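Local structure of D-glycerate 2-kinase (Thermotoga maritima, 2B8N) at residues V129-G137 / V195-L203; R293-K304 / E340-L349. The protein catalyses the magnesium-dependent transfer of phosphate from ATP to D-glycerate, giving 2-phosphoglycerate, a step in the degradation of serine. All blocks are in the same frame, centred on the assembly; numbering follows the deposited sequence.

Interaction 1: residues V129-G137 / V195-L203; sequences VLFLLSGGG and VALVLSDVL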
loop_
_atom_site.group_PDB
_atom_site.type_symbol
_atom_site.label_atom_id
_atom_site.label_comp_id
_atom_site.label_asym_id
_atom_site.label_seq_id
_atom_site.Cartn_x
_atom_site.Cartn_y
_atom_site.Cartn_z
ATOM N N VAL A 129 17.793 -7.663 -14.075
ATOM C CA VAL A 129 16.445 -8.047 -13.679
ATOM C C VAL A 129 15.661 -6.770 -13.351
ATOM O O VAL A 129 16.106 -5.925 -12.539
ATOM C CB VAL A 129 16.423 -9.052 -12.510
ATOM C CG1 VAL A 129 15.022 -9.276 -12.059
ATOM C CG2 VAL A 129 17.033 -10.385 -12.956
ATOM N N LEU A 130 14.529 -6.616 -14.041
ATOM C CA LEU A 130 13.610 -5.520 -13.804
ATOM C C LEU A 130 12.538 -6.015 -12.836
ATOM O O LEU A 130 11.622 -6.740 -13.235
ATOM C CB LEU A 130 13.005 -5.057 -15.142
ATOM C CG LEU A 130 11.837 -4.071 -15.010
ATOM C CD1 LEU A 130 12.269 -2.828 -14.189
ATOM C CD2 LEU A 130 11.241 -3.694 -16.394
ATOM N N PHE A 131 12.686 -5.642 -11.563
ATOM C CA PHE A 131 11.850 -6.173 -10.493
ATOM C C PHE A 131 10.706 -5.223 -10.196
ATOM O O PHE A 131 10.894 -4.200 -9.554
ATOM C CB PHE A 131 12.718 -6.423 -9.264
ATOM C CG PHE A 131 12.047 -7.242 -8.185
ATOM C CD1 PHE A 131 11.217 -8.313 -8.496
ATOM C CD2 PHE A 131 12.278 -6.951 -6.852
ATOM C CE1 PHE A 131 10.609 -9.066 -7.489
ATOM C CE2 PHE A 131 11.682 -7.700 -5.840
ATOM C CZ PHE A 131 10.843 -8.755 -6.160
ATOM N N LEU A 132 9.519 -5.567 -10.690
ATOM C CA LEU A 132 8.317 -4.710 -10.563
ATOM C C LEU A 132 7.496 -5.176 -9.368
ATOM O O LEU A 132 6.875 -6.270 -9.400
ATOM C CB LEU A 132 7.473 -4.773 -11.850
ATOM C CG LEU A 132 8.194 -4.379 -13.139
ATOM C CD1 LEU A 132 7.393 -4.778 -14.368
ATOM C CD2 LEU A 132 8.502 -2.904 -13.162
ATOM N N LEU A 133 7.511 -4.375 -8.306
ATOM C CA LEU A 133 6.970 -4.831 -7.029
ATOM C C LEU A 133 5.825 -3.961 -6.523
ATOM O O LEU A 133 5.913 -2.732 -6.536
ATOM C CB LEU A 133 8.102 -4.903 -6.002
ATOM C CG LEU A 133 7.861 -5.553 -4.636
ATOM C CD1 LEU A 133 7.414 -7.010 -4.713
ATOM C CD2 LEU A 133 9.136 -5.429 -3.815
ATOM N N SER A 134 4.756 -4.627 -6.085
ATOM C CA SER A 134 3.614 -3.997 -5.397
ATOM C C SER A 134 3.179 -4.855 -4.206
ATOM O O SER A 134 3.811 -5.867 -3.922
ATOM C CB SER A 134 2.441 -3.776 -6.378
ATOM O OG SER A 134 2.273 -4.871 -7.260
ATOM N N GLY A 135 2.098 -4.457 -3.526
ATOM C CA GLY A 135 1.567 -5.161 -2.327
ATOM C C GLY A 135 1.306 -6.656 -2.462
ATOM O O GLY A 135 1.021 -7.158 -3.550
ATOM N N GLY A 136 1.419 -7.365 -1.346
ATOM C CA GLY A 136 1.112 -8.791 -1.271
ATOM C C GLY A 136 2.309 -9.698 -1.523
ATOM O O GLY A 136 2.149 -10.916 -1.527
ATOM N N GLY A 137 3.493 -9.118 -1.749
ATOM C CA GLY A 137 4.710 -9.876 -2.037
ATOM C C GLY A 137 5.241 -10.813 -0.952
ATOM O O GLY A 137 5.963 -11.746 -1.249
ATOM N N VAL A 195 17.285 -3.970 -10.814
ATOM C CA VAL A 195 16.675 -2.622 -10.806
ATOM C C VAL A 195 15.197 -2.748 -10.444
ATOM O O VAL A 195 14.384 -3.194 -11.262
ATOM C CB VAL A 195 16.790 -1.841 -12.155
ATOM C CG1 VAL A 195 16.367 -0.397 -11.956
ATOM C CG2 VAL A 195 18.192 -1.851 -12.704
ATOM N N ALA A 196 14.851 -2.336 -9.228
ATOM C CA ALA A 196 13.493 -2.506 -8.731
ATOM C C ALA A 196 12.663 -1.232 -8.836
ATOM O O ALA A 196 13.119 -0.120 -8.489
ATOM C CB ALA A 196 13.516 -2.985 -7.289
ATOM N N LEU A 197 11.442 -1.403 -9.335
ATOM C CA LEU A 197 10.427 -0.368 -9.260
ATOM C C LEU A 197 9.357 -0.831 -8.262
ATOM O O LEU A 197 8.710 -1.898 -8.432
ATOM C CB LEU A 197 9.802 -0.103 -10.620
ATOM C CG LEU A 197 10.715 0.328 -11.781
ATOM C CD1 LEU A 197 9.851 0.974 -12.861
ATOM C CD2 LEU A 197 11.871 1.258 -11.384
ATOM N N VAL A 198 9.169 -0.008 -7.231
ATOM C CA VAL A 198 8.327 -0.346 -6.117
ATOM C C VAL A 198 7.129 0.591 -6.033
ATOM O O VAL A 198 7.239 1.823 -6.103
ATOM C CB VAL A 198 9.124 -0.283 -4.814
ATOM C CG1 VAL A 198 8.249 -0.679 -3.633
ATOM C CG2 VAL A 198 10.327 -1.185 -4.901
ATOM N N LEU A 199 5.968 -0.019 -5.863
ATOM C CA LEU A 199 4.724 0.707 -5.666
ATOM C C LEU A 199 4.316 0.411 -4.232
ATOM O O LEU A 199 3.790 -0.657 -3.959
ATOM C CB LEU A 199 3.704 0.193 -6.685
ATOM C CG LEU A 199 2.391 0.921 -6.887
ATOM C CD1 LEU A 199 2.461 2.364 -6.455
ATOM C CD2 LEU A 199 2.035 0.829 -8.355
ATOM N N SER A 200 4.592 1.342 -3.321
ATOM C CA SER A 200 4.550 1.068 -1.891
ATOM C C SER A 200 3.210 1.283 -1.192
ATOM O O SER A 200 2.648 2.399 -1.169
ATOM C CB SER A 200 5.600 1.905 -1.169
ATOM O OG SER A 200 5.328 1.927 0.222
ATOM N N ASP A 201 2.744 0.206 -0.563
ATOM C CA ASP A 201 1.560 0.232 0.283
ATOM C C ASP A 201 1.929 0.252 1.781
ATOM O O ASP A 201 1.035 0.160 2.640
ATOM C CB ASP A 201 0.659 -0.963 -0.073
ATOM C CG ASP A 201 1.253 -2.301 0.329
ATOM O OD1 ASP A 201 2.455 -2.356 0.621
ATOM O OD2 ASP A 201 0.514 -3.307 0.370
ATOM N N VAL A 202 3.231 0.392 2.079
ATOM C CA VAL A 202 3.750 0.449 3.459
ATOM C C VAL A 202 4.054 1.889 3.857
ATOM O O VAL A 202 4.783 2.608 3.172
ATOM C CB VAL A 202 5.046 -0.394 3.663
ATOM C CG1 VAL A 202 5.606 -0.196 5.072
ATOM C CG2 VAL A 202 4.778 -1.866 3.439
ATOM N N LEU A 203 3.501 2.308 4.987
ATOM C CA LEU A 203 3.693 3.681 5.455
ATOM C C LEU A 203 5.167 3.923 5.802
ATOM O O LEU A 203 5.762 3.185 6.591
ATOM C CB LEU A 203 2.815 3.953 6.672
ATOM C CG LEU A 203 2.586 5.413 7.026
ATOM C CD1 LEU A 203 1.763 6.087 5.948
ATOM C CD2 LEU A 203 1.911 5.518 8.387
HETATM O O HOH W 1 1.368 -5.441 1.255
#
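L197 O is held from the neighbouring strand by two donors: L133 N bonds to it at 2.8 Å, nearly straight at 174°. The weaker one is a CA-H contact, with L132 CA 3.6 Å from L197 O. This is the parallel pairing of strands 128-133 and 193-199, inner neighbours in a six-stranded parallel sheet with the Rossmann-like strand order 3-2-1-4-5-6; the short segments run only 12° apart. The ladder continues from V195 N to V129 O, from F131 N to V195 O, from L197 N to F131 O and from L199 N to L133 O. F131 O repeats the double grip, with A196 CA 3.2 Å from it beside L197 N.

L130, L132, V195 and L197 lie on one face. There the side chains of L132 and L197 run side by side, pointing the same way, with L132 CD2 4.0 Å from L197 CB; helix 61-72 packs over L130 and L132 through A68. On the other face F131 meets A196 through CB, 4.0 Å from A196 CB. With its CG anti to the backbone N (chi1 -168°) the F131 ring leads away from strand 193-199, and it meets the ring of F185.

Beyond the strands the two segments part into loops, at the C-terminal edge of the sheet where parallel alpha/beta proteins commonly place their binding sites. S134 OG takes the backbone N-H of A60. G135 passes close to D201, where a side chain would probably crowd the carboxylate, and G136, whose phi is positive, occupies the N-cap position of the short helix 137-140. D201 OD2 comes within 3.4 Å of G135 CA and is joined through one water to G136 N.

Interaction 2: residues R293-K304 / E340-L349; sequences REAGRFIASIMK and ELALSAAIAL
S344 OG gives its proton to R293 O at 2.6 Å, joining the two helices side chain to backbone. Its hydroxyl is anti to the backbone N (chi1 176°), which turns it to the other helix, where R297 CG also lies 3.4 Å from S344 OG. G296 sits in the crossing: its CA is 3.5 Å from L341 O, and a side chain at this position would probably crowd that carbonyl. L341 closes over this spot, CG against the G296 backbone, CD1 4.0 Å from A295 CB and CD2 4.1 Å from I299 CD1, the L341 and I299 side chains crossing at about a right angle. With L341 cut back to an alanine, a gap would probably open between A295, G296 and I299, and I299 CD1 would lose this partner.

Further along, the A300 methyl meets A348 CB and L349 CD2, and M303 CE, of a selenomethionine, reaches L349 CD1 at 3.9 Å. R297 lays one face of its guanidinium over A348 CB, while I347 CG2 stands at the edge of the same group.

At the opposite end R293 and E340 form a long salt bridge, R293 NH2 to E340 OE1 at 3.5 Å; OE1 lies near the guanidinium plane, at its edge, although the two groups are turned 51° apart. A water bridges E340 OE1 to R293 N, and N398 holds OE2. R293 NH2 has a second, weak bond to L395 O.

Beneath these contacts I299 and M303 rest on strands 317-323 and 355-361. The short helical segments cross at -44° through small residues, G296 and A300 in GxxxA spacing against S344, A345 and A348: a close, small-residue helix crossing in the helical layer that packs on the mixed sheet.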
loop_
_atom_site.group_PDB
_atom_site.type_symbol
_atom_site.label_atom_id
_atom_site.label_comp_id
_atom_site.label_asym_id
_atom_site.label_seq_id
_atom_site.Cartn_x
_atom_site.Cartn_y
_atom_site.Cartn_z
ATOM N N ARG A 293 -11.196 8.531 13.627
ATOM C CA ARG A 293 -12.182 9.531 14.067
ATOM C C ARG A 293 -11.535 10.773 14.733
ATOM O O ARG A 293 -12.044 11.919 14.623
ATOM C CB ARG A 293 -13.202 8.890 15.004
ATOM C CG ARG A 293 -12.669 8.536 16.383
ATOM C CD ARG A 293 -13.772 7.980 17.254
ATOM N NE ARG A 293 -14.337 6.789 16.643
ATOM C CZ ARG A 293 -15.319 6.073 17.178
ATOM N NH1 ARG A 293 -15.833 6.424 18.355
ATOM N NH2 ARG A 293 -15.771 4.992 16.538
ATOM N N GLU A 294 -10.413 10.551 15.416
ATOM C CA GLU A 294 -9.717 11.643 16.092
ATOM C C GLU A 294 -8.971 12.492 15.066
ATOM O O GLU A 294 -8.959 13.723 15.169
ATOM C CB GLU A 294 -8.784 11.106 17.183
ATOM C CG GLU A 294 -9.470 10.233 18.251
ATOM C CD GLU A 294 -10.609 10.941 18.999
ATOM O OE1 GLU A 294 -10.627 12.176 19.086
ATOM O OE2 GLU A 294 -11.497 10.251 19.535
ATOM N N ALA A 295 -8.398 11.846 14.054
ATOM C CA ALA A 295 -7.840 12.556 12.903
ATOM C C ALA A 295 -8.886 13.431 12.159
ATOM O O ALA A 295 -8.542 14.478 11.596
ATOM C CB ALA A 295 -7.217 11.554 11.939
ATOM N N GLY A 296 -10.148 12.995 12.120
ATOM C CA GLY A 296 -11.199 13.765 11.442
ATOM C C GLY A 296 -11.448 15.074 12.176
ATOM O O GLY A 296 -11.637 16.110 11.558
ATOM N N ARG A 297 -11.432 15.019 13.507
ATOM C CA ARG A 297 -11.599 16.201 14.352
ATOM C C ARG A 297 -10.421 17.166 14.288
ATOM O O ARG A 297 -10.613 18.379 14.310
ATOM C CB ARG A 297 -11.828 15.794 15.806
ATOM C CG ARG A 297 -13.158 15.125 16.038
ATOM C CD ARG A 297 -13.623 15.223 17.487
ATOM N NE ARG A 297 -14.293 16.501 17.760
ATOM C CZ ARG A 297 -15.525 16.838 17.347
ATOM N NH1 ARG A 297 -16.260 16.015 16.594
ATOM N NH2 ARG A 297 -16.016 18.029 17.658
ATOM N N PHE A 298 -9.209 16.626 14.226
ATOM C CA PHE A 298 -8.004 17.454 14.142
ATOM C C PHE A 298 -8.038 18.242 12.838
ATOM O O PHE A 298 -7.864 19.465 12.816
ATOM C CB PHE A 298 -6.727 16.595 14.215
ATOM C CG PHE A 298 -5.504 17.348 14.701
ATOM C CD1 PHE A 298 -5.021 18.450 14.018
ATOM C CD2 PHE A 298 -4.819 16.932 15.832
ATOM C CE1 PHE A 298 -3.895 19.134 14.475
ATOM C CE2 PHE A 298 -3.665 17.612 16.272
ATOM C CZ PHE A 298 -3.216 18.705 15.599
ATOM N N ILE A 299 -8.303 17.534 11.746
ATOM C CA ILE A 299 -8.376 18.147 10.428
ATOM C C ILE A 299 -9.514 19.181 10.390
ATOM O O ILE A 299 -9.333 20.301 9.927
ATOM C CB ILE A 299 -8.558 17.068 9.387
ATOM C CG1 ILE A 299 -7.288 16.196 9.316
ATOM C CG2 ILE A 299 -8.942 17.684 8.025
ATOM C CD1 ILE A 299 -7.518 14.881 8.610
ATOM N N ALA A 300 -10.680 18.810 10.903
ATOM C CA ALA A 300 -11.767 19.770 11.096
ATOM C C ALA A 300 -11.294 21.037 11.838
ATOM O O ALA A 300 -11.624 22.137 11.429
ATOM C CB ALA A 300 -12.907 19.118 11.823
ATOM N N SER A 301 -10.503 20.886 12.900
ATOM C CA SER A 301 -10.028 22.046 13.672
ATOM C C SER A 301 -9.137 22.934 12.852
ATOM O O SER A 301 -9.168 24.154 13.027
ATOM C CB SER A 301 -9.247 21.626 14.919
ATOM O OG SER A 301 -10.017 20.816 15.780
ATOM N N ILE A 302 -8.326 22.325 11.981
ATOM C CA ILE A 302 -7.478 23.098 11.047
ATOM C C ILE A 302 -8.349 23.839 10.019
ATOM O O ILE A 302 -8.133 25.022 9.771
ATOM C CB ILE A 302 -6.419 22.237 10.332
ATOM C CG1 ILE A 302 -5.511 21.529 11.344
ATOM C CG2 ILE A 302 -5.537 23.087 9.411
ATOM C CD1 ILE A 302 -4.585 20.474 10.687
HETATM N N MSE A 303 -9.356 23.167 9.475
HETATM C CA MSE A 303 -10.282 23.811 8.527
HETATM C C MSE A 303 -10.995 25.039 9.145
HETATM O O MSE A 303 -11.203 26.052 8.468
HETATM C CB MSE A 303 -11.291 22.796 7.972
HETATM C CG MSE A 303 -10.584 21.709 7.146
HETATM SE SE MSE A 303 -11.633 20.171 6.605
HETATM C CE MSE A 303 -12.929 21.022 5.561
ATOM N N LYS A 304 -11.343 24.946 10.433
ATOM C CA LYS A 304 -11.987 26.051 11.139
ATOM C C LYS A 304 -11.006 27.208 11.322
ATOM O O LYS A 304 -11.394 28.376 11.277
ATOM C CB LYS A 304 -12.538 25.610 12.498
ATOM C CG LYS A 304 -13.547 24.434 12.456
ATOM C CD LYS A 304 -14.419 24.408 13.690
ATOM C CE LYS A 304 -14.431 23.078 14.386
ATOM N NZ LYS A 304 -14.621 23.263 15.870
ATOM N N GLU A 340 -14.848 6.658 8.615
ATOM C CA GLU A 340 -14.931 7.177 9.995
ATOM C C GLU A 340 -14.314 8.555 10.118
ATOM O O GLU A 340 -14.847 9.412 10.811
ATOM C CB GLU A 340 -14.290 6.238 11.013
ATOM C CG GLU A 340 -15.177 5.074 11.321
ATOM C CD GLU A 340 -14.929 4.478 12.660
ATOM O OE1 GLU A 340 -14.098 5.027 13.433
ATOM O OE2 GLU A 340 -15.595 3.452 12.923
ATOM N N LEU A 341 -13.186 8.751 9.446
ATOM C CA LEU A 341 -12.514 10.043 9.443
ATOM C C LEU A 341 -13.469 11.121 8.870
ATOM O O LEU A 341 -13.621 12.188 9.466
ATOM C CB LEU A 341 -11.208 9.946 8.655
ATOM C CG LEU A 341 -10.221 11.106 8.714
ATOM C CD1 LEU A 341 -8.808 10.651 8.382
ATOM C CD2 LEU A 341 -10.627 12.266 7.787
ATOM N N ALA A 342 -14.142 10.811 7.753
ATOM C CA ALA A 342 -15.112 11.734 7.136
ATOM C C ALA A 342 -16.345 11.970 8.012
ATOM O O ALA A 342 -16.734 13.103 8.224
ATOM C CB ALA A 342 -15.543 11.205 5.788
ATOM N N LEU A 343 -16.950 10.895 8.532
ATOM C CA LEU A 343 -18.099 11.021 9.460
ATOM C C LEU A 343 -17.827 11.827 10.748
ATOM O O LEU A 343 -18.696 12.540 11.242
ATOM C CB LEU A 343 -18.615 9.642 9.881
ATOM C CG LEU A 343 -19.817 9.693 10.841
ATOM C CD1 LEU A 343 -20.964 10.503 10.264
ATOM C CD2 LEU A 343 -20.308 8.315 11.140
ATOM N N SER A 344 -16.655 11.640 11.326
ATOM C CA SER A 344 -16.260 12.385 12.515
ATOM C C SER A 344 -16.102 13.872 12.183
ATOM O O SER A 344 -16.575 14.736 12.931
ATOM C CB SER A 344 -14.953 11.835 13.083
ATOM O OG SER A 344 -14.491 12.585 14.181
ATOM N N ALA A 345 -15.468 14.148 11.036
ATOM C CA ALA A 345 -15.270 15.510 10.559
ATOM C C ALA A 345 -16.603 16.213 10.300
ATOM O O ALA A 345 -16.778 17.364 10.681
ATOM C CB ALA A 345 -14.421 15.513 9.318
ATOM N N ALA A 346 -17.547 15.526 9.664
ATOM C CA ALA A 346 -18.841 16.156 9.375
ATOM C C ALA A 346 -19.548 16.629 10.652
ATOM O O ALA A 346 -20.218 17.667 10.654
ATOM C CB ALA A 346 -19.718 15.227 8.629
ATOM N N ILE A 347 -19.397 15.849 11.722
ATOM C CA ILE A 347 -19.881 16.216 13.046
ATOM C C ILE A 347 -19.203 17.504 13.527
ATOM O O ILE A 347 -19.864 18.455 13.900
ATOM C CB ILE A 347 -19.635 15.055 14.037
ATOM C CG1 ILE A 347 -20.589 13.893 13.707
ATOM C CG2 ILE A 347 -19.807 15.520 15.489
ATOM C CD1 ILE A 347 -20.175 12.544 14.284
ATOM N N ALA A 348 -17.876 17.517 13.503
ATOM C CA ALA A 348 -17.067 18.694 13.856
ATOM C C ALA A 348 -17.317 19.955 12.995
ATOM O O ALA A 348 -17.066 21.063 13.455
ATOM C CB ALA A 348 -15.581 18.330 13.789
ATOM N N LEU A 349 -17.765 19.791 11.746
ATOM C CA LEU A 349 -17.983 20.924 10.836
ATOM C C LEU A 349 -19.434 21.290 10.681
ATOM O O LEU A 349 -19.749 22.064 9.792
ATOM C CB LEU A 349 -17.462 20.623 9.435
ATOM C CG LEU A 349 -16.020 20.181 9.306
ATOM C CD1 LEU A 349 -15.782 19.643 7.888
ATOM C CD2 LEU A 349 -15.091 21.337 9.648
HETATM O O HOH W 2 -11.789 5.583 14.500
#

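Interaction 1 precedes interaction 2 along the chain, and the two lie in different parts of the protein, with centres about 33 Å apart and nearest atoms about 12 Å apart. Residues 129-137 and 195-203 belong to the six-stranded parallel sheet of the N-terminal part; helices 292-309 and 337-348 pack on the mixed sheet of the C-terminal part, where helix 292-309 touches strands 317-323 and 355-361, helix 337-348 the latter. L199 and D201 of interaction 1 touch V420 and N419, in the loop leading to strand 422-428 of the mixed sheet. That loop brings the C-terminal part against the strand ends of the parallel sheet, so the two parts meet there although the two interactions do not.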